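Local coordinates for protein aminopeptidase N (Francisella tularensis subsp. tularensis, PDB 5DLL) that is an M1-family zinc aminopeptidase that cleaves N-terminal residues from peptides, probably in the breakdown of intracellular peptides during growth and starvation, at residues Val108-Ser113 with Arg138-Tyr143; Ser474-Gln479 with Glu518-Tyr523; Thr808-Asp813 with Lys849-Ser854. All coordinates share one frame; numbering follows the deposited sequence.

Contact 1 (Val108-Ser113 with Arg138-Tyr143). With NA (sodium ion), chain R.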
ATOM      1  N   VAL A 108      35.940  11.649  -5.615  1.00 42.01           N
ATOM      2  CA  VAL A 108      35.654  11.036  -4.316  1.00 41.09           C
ATOM      3  C   VAL A 108      35.828   9.518  -4.434  1.00 43.42           C
ATOM      4  O   VAL A 108      35.633   8.959  -5.510  1.00 46.42           O
ATOM      5  CB  VAL A 108      34.213  11.393  -3.864  1.00 40.42           C
ATOM      6  CG1 VAL A 108      33.611  10.355  -2.927  1.00 45.72           C
ATOM      7  CG2 VAL A 108      34.184  12.769  -3.213  1.00 39.92           C
ATOM      8  N   GLU A 109      36.198   8.862  -3.333  1.00 46.77           N
ATOM      9  CA  GLU A 109      36.317   7.399  -3.290  1.00 44.95           C
ATOM     10  C   GLU A 109      35.388   6.814  -2.224  1.00 40.39           C
ATOM     11  O   GLU A 109      35.233   7.384  -1.149  1.00 40.54           O
ATOM     12  CB  GLU A 109      37.763   6.997  -3.004  1.00 51.29           C
ATOM     13  CG  GLU A 109      38.030   5.500  -3.047  1.00 55.36           C
ATOM     14  CD  GLU A 109      39.433   5.163  -2.590  1.00 60.95           C
ATOM     15  OE1 GLU A 109      40.394   5.616  -3.248  1.00 61.72           O
ATOM     16  OE2 GLU A 109      39.574   4.453  -1.570  1.00 67.36           O
ATOM     17  N   ILE A 110      34.785   5.668  -2.528  1.00 39.54           N
ATOM     18  CA  ILE A 110      33.824   5.026  -1.629  1.00 40.63           C
ATOM     19  C   ILE A 110      33.935   3.505  -1.677  1.00 42.80           C
ATOM     20  O   ILE A 110      34.472   2.937  -2.627  1.00 42.54           O
ATOM     21  CB  ILE A 110      32.371   5.425  -1.969  1.00 40.56           C
ATOM     22  CG1 ILE A 110      32.046   5.093  -3.431  1.00 43.38           C
ATOM     23  CG2 ILE A 110      32.150   6.907  -1.699  1.00 40.57           C
ATOM     24  CD1 ILE A 110      30.613   5.376  -3.826  1.00 43.36           C
ATOM     25  N   ASN A 111      33.403   2.860  -0.644  1.00 48.37           N
ATOM     26  CA  ASN A 111      33.533   1.421  -0.461  1.00 47.36           C
ATOM     27  C   ASN A 111      32.154   0.761  -0.423  1.00 49.35           C
ATOM     28  O   ASN A 111      31.520   0.702   0.634  1.00 57.55           O
ATOM     29  CB  ASN A 111      34.312   1.143   0.830  1.00 44.74           C
ATOM     30  CG  ASN A 111      34.900  -0.254   0.878  1.00 51.02           C
ATOM     31  OD1 ASN A 111      34.480  -1.158   0.152  1.00 51.65           O
ATOM     32  ND2 ASN A 111      35.886  -0.437   1.751  1.00 55.66           N
ATOM     33  N   PRO A 112      31.671   0.294  -1.590  1.00 45.55           N
ATOM     34  CA  PRO A 112      30.398  -0.424  -1.680  1.00 44.11           C
ATOM     35  C   PRO A 112      30.405  -1.751  -0.930  1.00 45.00           C
ATOM     36  O   PRO A 112      29.405  -2.111  -0.305  1.00 46.77           O
ATOM     37  CB  PRO A 112      30.235  -0.665  -3.184  1.00 41.62           C
ATOM     38  CG  PRO A 112      31.044   0.403  -3.826  1.00 39.37           C
ATOM     39  CD  PRO A 112      32.219   0.590  -2.926  1.00 44.15           C
ATOM     40  N   SER A 113      31.529  -2.460  -0.989  1.00 43.49           N
ATOM     41  CA  SER A 113      31.675  -3.740  -0.311  1.00 46.51           C
ATOM     42  C   SER A 113      31.424  -3.618   1.188  1.00 49.80           C
ATOM     43  O   SER A 113      30.917  -4.556   1.812  1.00 46.32           O
ATOM     44  CB  SER A 113      33.072  -4.298  -0.554  1.00 49.73           C
ATOM     45  OG  SER A 113      33.228  -5.558   0.065  1.00 64.15           O
ATOM     46  N   ARG A 138      23.887  11.545  -0.844  1.00 39.28           N
ATOM     47  CA  ARG A 138      25.033  12.168  -0.169  1.00 38.19           C
ATOM     48  C   ARG A 138      26.134  11.170   0.214  1.00 35.60           C
ATOM     49  O   ARG A 138      27.287  11.563   0.344  1.00 36.68           O
ATOM     50  CB  ARG A 138      24.581  12.952   1.067  1.00 41.17           C
ATOM     51  CG  ARG A 138      24.022  12.103   2.200  1.00 43.03           C
ATOM     52  CD  ARG A 138      23.501  12.972   3.334  1.00 44.51           C
ATOM     53  NE  ARG A 138      22.360  13.788   2.920  1.00 50.69           N
ATOM     54  CZ  ARG A 138      21.745  14.683   3.692  1.00 51.03           C
ATOM     55  NH1 ARG A 138      22.151  14.895   4.937  1.00 52.11           N
ATOM     56  NH2 ARG A 138      20.713  15.375   3.215  1.00 55.10           N
ATOM     57  N   LYS A 139      25.779   9.892   0.377  1.00 33.68           N
ATOM     58  CA  LYS A 139      26.759   8.816   0.581  1.00 36.57           C
ATOM     59  C   LYS A 139      27.443   8.318  -0.708  1.00 39.45           C
ATOM     60  O   LYS A 139      28.079   7.257  -0.699  1.00 36.37           O
ATOM     61  CB  LYS A 139      26.104   7.612   1.270  1.00 36.87           C
ATOM     62  CG  LYS A 139      25.557   7.872   2.659  1.00 42.44           C
ATOM     63  CD  LYS A 139      25.207   6.555   3.335  1.00 50.30           C
ATOM     64  CE  LYS A 139      24.506   6.761   4.670  1.00 59.04           C
ATOM     65  NZ  LYS A 139      24.120   5.463   5.297  1.00 57.29           N
ATOM     66  N   ILE A 140      27.307   9.059  -1.809  1.00 41.95           N
ATOM     67  CA  ILE A 140      27.922   8.677  -3.083  1.00 40.66           C
ATOM     68  C   ILE A 140      28.898   9.753  -3.541  1.00 37.31           C
ATOM     69  O   ILE A 140      30.041   9.453  -3.876  1.00 37.82           O
ATOM     70  CB  ILE A 140      26.856   8.413  -4.166  1.00 43.52           C
ATOM     71  CG1 ILE A 140      25.951   7.255  -3.729  1.00 46.41           C
ATOM     72  CG2 ILE A 140      27.514   8.095  -5.505  1.00 50.65           C
ATOM     73  CD1 ILE A 140      24.779   6.990  -4.646  1.00 45.88           C
ATOM     74  N   THR A 141      28.435  10.999  -3.578  1.00 36.33           N
ATOM     75  CA  THR A 141      29.316  12.150  -3.769  1.00 37.74           C
ATOM     76  C   THR A 141      28.672  13.346  -3.082  1.00 34.80           C
ATOM     77  O   THR A 141      27.545  13.244  -2.589  1.00 33.64           O
ATOM     78  CB  THR A 141      29.619  12.419  -5.268  1.00 42.32           C
ATOM     79  OG1 THR A 141      30.832  13.186  -5.411  1.00 50.16           O
ATOM     80  CG2 THR A 141      28.459  13.136  -5.955  1.00 43.28           C
ATOM     81  N   TYR A 142      29.397  14.461  -3.032  1.00 37.25           N
ATOM     82  CA  TYR A 142      28.936  15.666  -2.340  1.00 41.33           C
ATOM     83  C   TYR A 142      27.893  16.386  -3.183  1.00 43.23           C
ATOM     84  O   TYR A 142      28.157  16.738  -4.333  1.00 57.44           O
ATOM     85  CB  TYR A 142      30.102  16.615  -2.039  1.00 42.55           C
ATOM     86  CG  TYR A 142      30.985  16.187  -0.881  1.00 43.45           C
ATOM     87  CD1 TYR A 142      30.626  16.470   0.432  1.00 43.75           C
ATOM     88  CD2 TYR A 142      32.186  15.518  -1.099  1.00 43.84           C
ATOM     89  CE1 TYR A 142      31.432  16.089   1.496  1.00 48.33           C
ATOM     90  CE2 TYR A 142      32.998  15.134  -0.041  1.00 44.37           C
ATOM     91  CZ  TYR A 142      32.619  15.423   1.253  1.00 45.21           C
ATOM     92  OH  TYR A 142      33.420  15.047   2.308  1.00 46.67           O
ATOM     93  N   TYR A 143      26.720  16.610  -2.600  1.00 42.80           N
ATOM     94  CA  TYR A 143      25.573  17.156  -3.324  1.00 41.07           C
ATOM     95  C   TYR A 143      24.690  18.011  -2.405  1.00 42.99           C
ATOM     96  O   TYR A 143      24.874  18.019  -1.186  1.00 41.62           O
ATOM     97  CB  TYR A 143      24.750  15.997  -3.896  1.00 38.98           C
ATOM     98  CG  TYR A 143      23.972  16.352  -5.140  1.00 41.33           C
ATOM     99  CD1 TYR A 143      24.625  16.537  -6.357  1.00 39.64           C
ATOM    100  CD2 TYR A 143      22.587  16.501  -5.108  1.00 40.82           C
ATOM    101  CE1 TYR A 143      23.924  16.865  -7.502  1.00 38.37           C
ATOM    102  CE2 TYR A 143      21.878  16.832  -6.251  1.00 37.42           C
ATOM    103  CZ  TYR A 143      22.554  17.009  -7.444  1.00 37.21           C
ATOM    104  OH  TYR A 143      21.870  17.338  -8.589  1.00 42.11           O
TER
HETATM  105 NA    NA R 917      32.866  13.442  -6.744  1.00 56.96          NA
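Val108 meets Thr141 and Tyr142 beside a bound sodium ion, with its two methyl groups serving different neighbours. CG2 comes to the edge of the Tyr142 ring, near the ring plane and 4.0 Å from CD2, the two side chains crossing at about a right angle. The other methyl, Val108 CG1, lies 3.8 Å from Ile140 O. Two residues further along the strand, Ile110 repeats the theme: its CG2 stands 4.0 Å from the same Ile140 O, and its CD1 reaches CG2 of Ile140 at 4.5 Å, a looser apolar touch.

The polar group at this junction is turned to the metal. Thr141 OG1 binds the sodium at 2.4 Å, its position anti to the backbone N (chi1 -158°) directing the oxygen to the ion; Thr106 OG1 and Val44 O are further ligands. Further out, strand 42-52 holds the valine-bearing strand through backbone bonds of Val108 with Val44 and of Ile110 with Thr42, while Leu69 packs on Ile110 and Tyr142. The chemistry implies a division of labour within the M1 N-terminal domain: methyl groups and a ring edge fit the loop to the sheet, and the cation links that loop to two of its strands.

Contact 2 (Ser474-Gln479 with Glu518-Tyr523)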
ATOM      1  N   SER A 474     -35.993  17.029   4.706  1.00 88.56           N
ATOM      2  CA  SER A 474     -35.076  17.977   5.347  1.00 87.98           C
ATOM      3  C   SER A 474     -33.909  17.253   6.028  1.00 87.57           C
ATOM      4  O   SER A 474     -34.027  16.818   7.175  1.00 88.92           O
ATOM      5  CB  SER A 474     -35.842  18.833   6.366  1.00 87.77           C
ATOM      6  OG  SER A 474     -34.986  19.732   7.049  1.00 88.15           O
ATOM      7  N   LEU A 475     -32.788  17.132   5.315  1.00 80.62           N
ATOM      8  CA  LEU A 475     -31.584  16.486   5.850  1.00 76.58           C
ATOM      9  C   LEU A 475     -30.635  17.500   6.472  1.00 69.95           C
ATOM     10  O   LEU A 475     -30.178  18.420   5.793  1.00 60.93           O
ATOM     11  CB  LEU A 475     -30.841  15.728   4.746  1.00 81.06           C
ATOM     12  CG  LEU A 475     -29.519  15.058   5.151  1.00 81.16           C
ATOM     13  CD1 LEU A 475     -29.745  13.963   6.186  1.00 80.10           C
ATOM     14  CD2 LEU A 475     -28.810  14.500   3.926  1.00 81.26           C
ATOM     15  N   THR A 476     -30.315  17.307   7.748  1.00 72.40           N
ATOM     16  CA  THR A 476     -29.341  18.151   8.440  1.00 76.23           C
ATOM     17  C   THR A 476     -28.136  17.310   8.889  1.00 78.23           C
ATOM     18  O   THR A 476     -28.288  16.177   9.352  1.00 74.24           O
ATOM     19  CB  THR A 476     -29.982  18.940   9.614  1.00 75.75           C
ATOM     20  OG1 THR A 476     -29.046  19.900  10.121  1.00 77.49           O
ATOM     21  CG2 THR A 476     -30.429  18.029  10.747  1.00 73.94           C
ATOM     22  N   LEU A 477     -26.942  17.872   8.714  1.00 81.19           N
ATOM     23  CA  LEU A 477     -25.691  17.182   9.016  1.00 83.72           C
ATOM     24  C   LEU A 477     -24.854  18.031   9.962  1.00 82.83           C
ATOM     25  O   LEU A 477     -24.900  19.258   9.894  1.00 83.19           O
ATOM     26  CB  LEU A 477     -24.906  16.920   7.728  1.00 80.72           C
ATOM     27  CG  LEU A 477     -25.577  16.014   6.690  1.00 78.26           C
ATOM     28  CD1 LEU A 477     -24.787  16.017   5.388  1.00 74.03           C
ATOM     29  CD2 LEU A 477     -25.734  14.593   7.216  1.00 77.08           C
ATOM     30  N   GLU A 478     -24.093  17.372  10.834  1.00 86.15           N
ATOM     31  CA  GLU A 478     -23.240  18.061  11.806  1.00 92.26           C
ATOM     32  C   GLU A 478     -21.893  17.362  11.971  1.00 85.73           C
ATOM     33  O   GLU A 478     -21.806  16.288  12.574  1.00 79.76           O
ATOM     34  CB  GLU A 478     -23.937  18.163  13.165  1.00 99.61           C
ATOM     35  CG  GLU A 478     -23.078  18.801  14.251  1.00106.30           C
ATOM     36  CD  GLU A 478     -23.880  19.209  15.469  1.00113.89           C
ATOM     37  OE1 GLU A 478     -24.926  18.578  15.734  1.00108.09           O
ATOM     38  OE2 GLU A 478     -23.461  20.161  16.161  1.00110.79           O
ATOM     39  N   GLN A 479     -20.845  17.993  11.449  1.00 80.17           N
ATOM     40  CA  GLN A 479     -19.491  17.460  11.559  1.00 76.97           C
ATOM     41  C   GLN A 479     -18.808  17.950  12.834  1.00 76.23           C
ATOM     42  O   GLN A 479     -18.744  19.152  13.099  1.00 73.82           O
ATOM     43  CB  GLN A 479     -18.648  17.818  10.332  1.00 71.10           C
ATOM     44  CG  GLN A 479     -18.605  19.298   9.984  1.00 70.85           C
ATOM     45  CD  GLN A 479     -17.304  19.697   9.332  1.00 68.07           C
ATOM     46  OE1 GLN A 479     -16.225  19.365   9.825  1.00 68.25           O
ATOM     47  NE2 GLN A 479     -17.395  20.415   8.220  1.00 68.07           N
ATOM     48  N   GLU A 518     -19.435  23.610   6.748  1.00 79.61           N
ATOM     49  CA  GLU A 518     -19.900  24.310   7.940  1.00 85.23           C
ATOM     50  C   GLU A 518     -20.044  23.326   9.097  1.00 87.26           C
ATOM     51  O   GLU A 518     -20.129  22.116   8.880  1.00 87.05           O
ATOM     52  CB  GLU A 518     -21.241  24.984   7.625  1.00 89.15           C
ATOM     53  CG  GLU A 518     -21.648  26.111   8.561  1.00 93.57           C
ATOM     54  CD  GLU A 518     -22.910  26.827   8.100  1.00 98.64           C
ATOM     55  OE1 GLU A 518     -23.049  27.081   6.883  1.00 98.57           O
ATOM     56  OE2 GLU A 518     -23.766  27.142   8.953  1.00 96.86           O
ATOM     57  N   GLN A 519     -20.058  23.847  10.322  1.00 64.98           N
ATOM     58  CA  GLN A 519     -20.266  23.025  11.523  1.00 77.49           C
ATOM     59  C   GLN A 519     -21.614  22.291  11.467  1.00 81.35           C
ATOM     60  O   GLN A 519     -21.703  21.105  11.803  1.00 65.77           O
ATOM     61  CB  GLN A 519     -20.174  23.900  12.786  1.00 87.48           C
ATOM     62  CG  GLN A 519     -20.513  23.203  14.102  1.00 93.17           C
ATOM     63  CD  GLN A 519     -19.652  21.984  14.373  1.00105.86           C
ATOM     64  OE1 GLN A 519     -18.481  21.936  13.992  1.00124.30           O
ATOM     65  NE2 GLN A 519     -20.230  20.990  15.040  1.00107.55           N
ATOM     66  N   LYS A 520     -22.653  23.013  11.045  1.00 81.88           N
ATOM     67  CA  LYS A 520     -23.988  22.445  10.855  1.00 83.25           C
ATOM     68  C   LYS A 520     -24.640  23.073   9.622  1.00 80.06           C
ATOM     69  O   LYS A 520     -24.474  24.268   9.369  1.00 79.39           O
ATOM     70  CB  LYS A 520     -24.840  22.664  12.113  1.00 87.12           C
ATOM     71  CG  LYS A 520     -26.278  22.162  12.019  1.00 89.99           C
ATOM     72  CD  LYS A 520     -26.750  21.471  13.298  1.00102.29           C
ATOM     73  CE  LYS A 520     -26.632  22.341  14.545  1.00107.11           C
ATOM     74  NZ  LYS A 520     -27.343  23.642  14.422  1.00104.80           N
ATOM     75  N   GLN A 521     -25.361  22.257   8.853  1.00 78.14           N
ATOM     76  CA  GLN A 521     -25.989  22.706   7.606  1.00 82.98           C
ATOM     77  C   GLN A 521     -27.134  21.774   7.195  1.00 81.03           C
ATOM     78  O   GLN A 521     -26.955  20.557   7.123  1.00 84.45           O
ATOM     79  CB  GLN A 521     -24.941  22.778   6.492  1.00 84.58           C
ATOM     80  CG  GLN A 521     -25.369  23.577   5.269  1.00 94.59           C
ATOM     81  CD  GLN A 521     -24.258  23.722   4.240  1.00 99.85           C
ATOM     82  OE1 GLN A 521     -23.071  23.724   4.577  1.00 85.54           O
ATOM     83  NE2 GLN A 521     -24.640  23.847   2.975  1.00107.64           N
ATOM     84  N   THR A 522     -28.305  22.353   6.936  1.00 81.60           N
ATOM     85  CA  THR A 522     -29.485  21.594   6.515  1.00 74.49           C
ATOM     86  C   THR A 522     -29.675  21.724   5.002  1.00 70.13           C
ATOM     87  O   THR A 522     -29.332  22.752   4.412  1.00 68.64           O
ATOM     88  CB  THR A 522     -30.754  22.072   7.259  1.00 73.57           C
ATOM     89  OG1 THR A 522     -30.534  22.010   8.672  1.00 67.40           O
ATOM     90  CG2 THR A 522     -31.962  21.209   6.915  1.00 74.72           C
ATOM     91  N   TYR A 523     -30.211  20.671   4.387  1.00 72.68           N
ATOM     92  CA  TYR A 523     -30.421  20.610   2.937  1.00 78.05           C
ATOM     93  C   TYR A 523     -31.859  20.200   2.634  1.00 80.02           C
ATOM     94  O   TYR A 523     -32.332  19.163   3.108  1.00 69.88           O
ATOM     95  CB  TYR A 523     -29.448  19.614   2.297  1.00 81.83           C
ATOM     96  CG  TYR A 523     -28.011  19.865   2.685  1.00 83.75           C
ATOM     97  CD1 TYR A 523     -27.477  19.297   3.837  1.00 74.05           C
ATOM     98  CD2 TYR A 523     -27.194  20.694   1.919  1.00 81.53           C
ATOM     99  CE1 TYR A 523     -26.170  19.537   4.211  1.00 73.95           C
ATOM    100  CE2 TYR A 523     -25.883  20.937   2.286  1.00 82.98           C
ATOM    101  CZ  TYR A 523     -25.378  20.354   3.434  1.00 74.67           C
ATOM    102  OH  TYR A 523     -24.080  20.584   3.813  1.00 70.73           O
TER
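An edge strand of the Ig-like domain is joined here to its neighbour: strand 520-525 runs antiparallel beside strand 472-480, the two short segments crossing at 164°. Leu475 and Tyr523 form one hydrogen-bonded pair, with Leu475 N to Tyr523 O at 3.0 Å and the return bond from Tyr523 N to Leu475 O. Leu477 and Gln521 form the next, its Leu477 N to Gln521 O bond being 3.1 Å and fairly straight at 165°. Toward Gln519 the ladder weakens, and Gln479 N makes just a weak bond to Gln519 O.

Between these pairs, Thr476 and Thr522 sit opposite each other as a non-hydrogen-bonded pair, and their hydroxyls take up the link, OG1 to OG1 at 3.0 Å. The Thr522 methyl CG2, anti to its own nitrogen, is directed instead at Ser474 OG, 3.4 Å away. On this same face the extended Glu478 chain passes Gln519 obliquely, carboxylate and amide planes 67° apart, while Glu478 OE2 and Lys520 NZ remain 5.5 Å apart, opposite charges without contact.

The other face is more apolar. The Tyr523 ring presents its edge to Leu475 O, and its CE1 meets CD1 of Leu477 at 4.0 Å; Ile514 and Leu516 of strand 508-516 also pack on the Tyr523 side chain, whose hydroxyl bonds Glu515 O. At the far end of the ladder, Gln479, bent at its second torsion, brings NE2 to Leu493 O and, weakly, to Glu518 O. The chemistry therefore implies a two-faced edge: backbone bonds set the register, a hydroxyl pair and two opposite charges that do not meet occupy one face, and leucines and a tyrosine ring make the other largely apolar, the tyrosine meeting strand 508-516.

Contact 3 (Thr808-Asp813 with Lys849-Ser854)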
ATOM      1  N   THR A 808       7.901 -17.882  21.514  1.00 46.34           N
ATOM      2  CA  THR A 808       8.440 -17.711  20.169  1.00 51.47           C
ATOM      3  C   THR A 808       9.171 -16.378  20.015  1.00 48.01           C
ATOM      4  O   THR A 808      10.217 -16.318  19.374  1.00 49.65           O
ATOM      5  CB  THR A 808       7.335 -17.836  19.105  1.00 51.45           C
ATOM      6  OG1 THR A 808       6.181 -17.121  19.543  1.00 57.80           O
ATOM      7  CG2 THR A 808       6.961 -19.298  18.891  1.00 50.28           C
ATOM      8  N   VAL A 809       8.635 -15.321  20.620  1.00 47.14           N
ATOM      9  CA  VAL A 809       9.293 -14.013  20.616  1.00 47.09           C
ATOM     10  C   VAL A 809      10.714 -14.100  21.170  1.00 51.01           C
ATOM     11  O   VAL A 809      11.633 -13.488  20.628  1.00 52.53           O
ATOM     12  CB  VAL A 809       8.494 -12.970  21.429  1.00 45.22           C
ATOM     13  CG1 VAL A 809       9.328 -11.715  21.677  1.00 46.80           C
ATOM     14  CG2 VAL A 809       7.200 -12.613  20.706  1.00 46.64           C
ATOM     15  N   LEU A 810      10.886 -14.858  22.250  1.00 50.03           N
ATOM     16  CA  LEU A 810      12.198 -15.030  22.866  1.00 51.70           C
ATOM     17  C   LEU A 810      13.137 -15.888  22.017  1.00 52.36           C
ATOM     18  O   LEU A 810      14.347 -15.659  22.013  1.00 53.40           O
ATOM     19  CB  LEU A 810      12.053 -15.621  24.273  1.00 52.52           C
ATOM     20  CG  LEU A 810      11.366 -14.690  25.282  1.00 52.42           C
ATOM     21  CD1 LEU A 810      11.050 -15.434  26.575  1.00 53.42           C
ATOM     22  CD2 LEU A 810      12.208 -13.448  25.553  1.00 48.23           C
ATOM     23  N   ALA A 811      12.584 -16.872  21.307  1.00 49.57           N
ATOM     24  CA  ALA A 811      13.371 -17.719  20.407  1.00 51.91           C
ATOM     25  C   ALA A 811      13.790 -16.951  19.144  1.00 56.94           C
ATOM     26  O   ALA A 811      14.931 -17.059  18.685  1.00 56.91           O
ATOM     27  CB  ALA A 811      12.577 -18.961  20.034  1.00 50.04           C
ATOM     28  N   LEU A 812      12.855 -16.183  18.590  1.00 55.23           N
ATOM     29  CA  LEU A 812      13.129 -15.315  17.446  1.00 57.36           C
ATOM     30  C   LEU A 812      14.171 -14.242  17.770  1.00 54.97           C
ATOM     31  O   LEU A 812      15.023 -13.919  16.943  1.00 51.23           O
ATOM     32  CB  LEU A 812      11.841 -14.628  16.981  1.00 52.87           C
ATOM     33  CG  LEU A 812      10.748 -15.516  16.396  1.00 52.82           C
ATOM     34  CD1 LEU A 812       9.496 -14.688  16.148  1.00 52.97           C
ATOM     35  CD2 LEU A 812      11.221 -16.197  15.123  1.00 54.46           C
ATOM     36  N   ASP A 813      14.090 -13.695  18.979  1.00 55.80           N
ATOM     37  CA  ASP A 813      14.981 -12.621  19.420  1.00 58.46           C
ATOM     38  C   ASP A 813      16.467 -13.011  19.392  1.00 61.65           C
ATOM     39  O   ASP A 813      17.339 -12.146  19.332  1.00 58.60           O
ATOM     40  CB  ASP A 813      14.589 -12.172  20.830  1.00 53.86           C
ATOM     41  CG  ASP A 813      15.272 -10.892  21.245  1.00 57.33           C
ATOM     42  OD1 ASP A 813      15.140  -9.887  20.518  1.00 55.00           O
ATOM     43  OD2 ASP A 813      15.937 -10.891  22.304  1.00 66.51           O
ATOM     44  N   LYS A 849       9.750  -9.423  28.962  1.00 45.96           N
ATOM     45  CA  LYS A 849      10.546  -8.401  29.654  1.00 43.84           C
ATOM     46  C   LYS A 849      11.515  -9.006  30.688  1.00 45.55           C
ATOM     47  O   LYS A 849      12.657  -8.558  30.817  1.00 44.14           O
ATOM     48  CB  LYS A 849       9.585  -7.405  30.324  1.00 42.30           C
ATOM     49  CG  LYS A 849      10.197  -6.381  31.267  1.00 47.96           C
ATOM     50  CD  LYS A 849       9.102  -5.519  31.882  1.00 54.52           C
ATOM     51  CE  LYS A 849       9.519  -4.892  33.201  1.00 57.11           C
ATOM     52  NZ  LYS A 849      10.628  -3.918  33.027  1.00 67.61           N
ATOM     53  N   ALA A 850      11.056 -10.034  31.398  1.00 43.01           N
ATOM     54  CA  ALA A 850      11.806 -10.625  32.504  1.00 39.80           C
ATOM     55  C   ALA A 850      12.809 -11.706  32.078  1.00 44.05           C
ATOM     56  O   ALA A 850      13.539 -12.225  32.921  1.00 51.21           O
ATOM     57  CB  ALA A 850      10.837 -11.191  33.533  1.00 37.98           C
ATOM     58  N   SER A 851      12.851 -12.047  30.790  1.00 43.54           N
ATOM     59  CA  SER A 851      13.784 -13.068  30.289  1.00 42.83           C
ATOM     60  C   SER A 851      15.034 -12.480  29.614  1.00 41.89           C
ATOM     61  O   SER A 851      15.715 -13.171  28.855  1.00 37.77           O
ATOM     62  CB  SER A 851      13.057 -14.011  29.326  1.00 40.83           C
ATOM     63  OG  SER A 851      12.127 -14.811  30.035  1.00 47.49           O
ATOM     64  N   ASN A 852      15.341 -11.220  29.913  1.00 43.70           N
ATOM     65  CA  ASN A 852      16.511 -10.541  29.359  1.00 43.46           C
ATOM     66  C   ASN A 852      16.585 -10.670  27.840  1.00 42.39           C
ATOM     67  O   ASN A 852      17.420 -11.406  27.308  1.00 41.30           O
ATOM     68  CB  ASN A 852      17.803 -11.055  30.009  1.00 41.84           C
ATOM     69  CG  ASN A 852      19.034 -10.276  29.571  1.00 42.54           C
ATOM     70  OD1 ASN A 852      18.962  -9.079  29.267  1.00 41.14           O
ATOM     71  ND2 ASN A 852      20.171 -10.955  29.529  1.00 46.36           N
ATOM     72  N   PRO A 853      15.693  -9.963  27.137  1.00 45.61           N
ATOM     73  CA  PRO A 853      15.747  -9.925  25.689  1.00 42.61           C
ATOM     74  C   PRO A 853      16.670  -8.810  25.223  1.00 44.80           C
ATOM     75  O   PRO A 853      17.227  -8.077  26.047  1.00 55.72           O
ATOM     76  CB  PRO A 853      14.305  -9.620  25.312  1.00 44.01           C
ATOM     77  CG  PRO A 853      13.807  -8.764  26.427  1.00 45.87           C
ATOM     78  CD  PRO A 853      14.577  -9.155  27.661  1.00 48.15           C
ATOM     79  N   SER A 854      16.827  -8.690  23.910  1.00 41.42           N
ATOM     80  CA  SER A 854      17.576  -7.593  23.315  1.00 41.00           C
ATOM     81  C   SER A 854      16.974  -6.258  23.733  1.00 44.35           C
ATOM     82  O   SER A 854      15.821  -6.192  24.169  1.00 40.34           O
ATOM     83  CB  SER A 854      17.560  -7.702  21.788  1.00 42.63           C
ATOM     84  OG  SER A 854      16.236  -7.609  21.275  1.00 38.50           O
TER
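Asp813 and Ser854 supply both hydrogen bonds of this contact, in a two-pronged arrangement. Ser854 OG gives its proton to Asp813 OD1 at 2.6 Å, and Ser854 N gives its own to Asp813 OD2 at 2.9 Å along a nearly straight path of 168°. Each carboxylate oxygen uses its syn lone pair, the one on the side of the other oxygen, so a single serine bridges both ends of the group and limits its rotation. The torsions on both sides serve this fit. Asp813 carries CG anti to its nitrogen (chi1 -168°), which extends the carboxylate from the helix, while the serine OG lies between its own nitrogen and carbonyl carbon (chi1 62°), close enough to the N-H for both donors to face one acceptor group. Because Ser854 is the N-cap of helix 855-866, the carboxylate stands near the start of that helix, where the helix dipole would probably favour its negative charge.

Van der Waals contact accompanies the bonds. Pro853 borders the carboxylate, its CA 3.5 Å and its CB 3.7 Å from Asp813 OD2. One turn back, the isobutyl end of Leu810 reaches Ser851: Leu810 CD1 and Ser851 CB are 3.7 Å apart, and CD2 lies alongside. The Ser851 hydroxyl bonds Lys847 O of helix 835-849. Between Leu810 CD2 and Pro853 CB the approach is looser, at 4.4 Å.

In the C-terminal helical domain, of the ARM-repeat type, the contact thus joins helix 800-815 to the turn between helices 835-849 and 855-866. Val857 of the latter and Ala820 of helix 817-824 touch Asp813, and His817 packs on Ser854.

The three contacts occupy three different domains and follow one another along the chain, and none touches another: contacts 1 and 2 lie on opposite sides of the chain's centre, their centres about 59 Å apart, and the closest pair, contacts 1 and 3, still has about 22 Å between nearest atoms. Contact 1 is buried and joins a strand to a loop through apolar groups and a metal ligand. Contact 2, partly buried, is strand against strand and depends chiefly on backbone bonds. At the surface, contact 3 ties a helix to an interhelical turn through one carboxylate and a leucine. Chemistry thus follows place: cation and methyls inside, peptide groups at a sheet edge, a carboxylate-serine pair between helices.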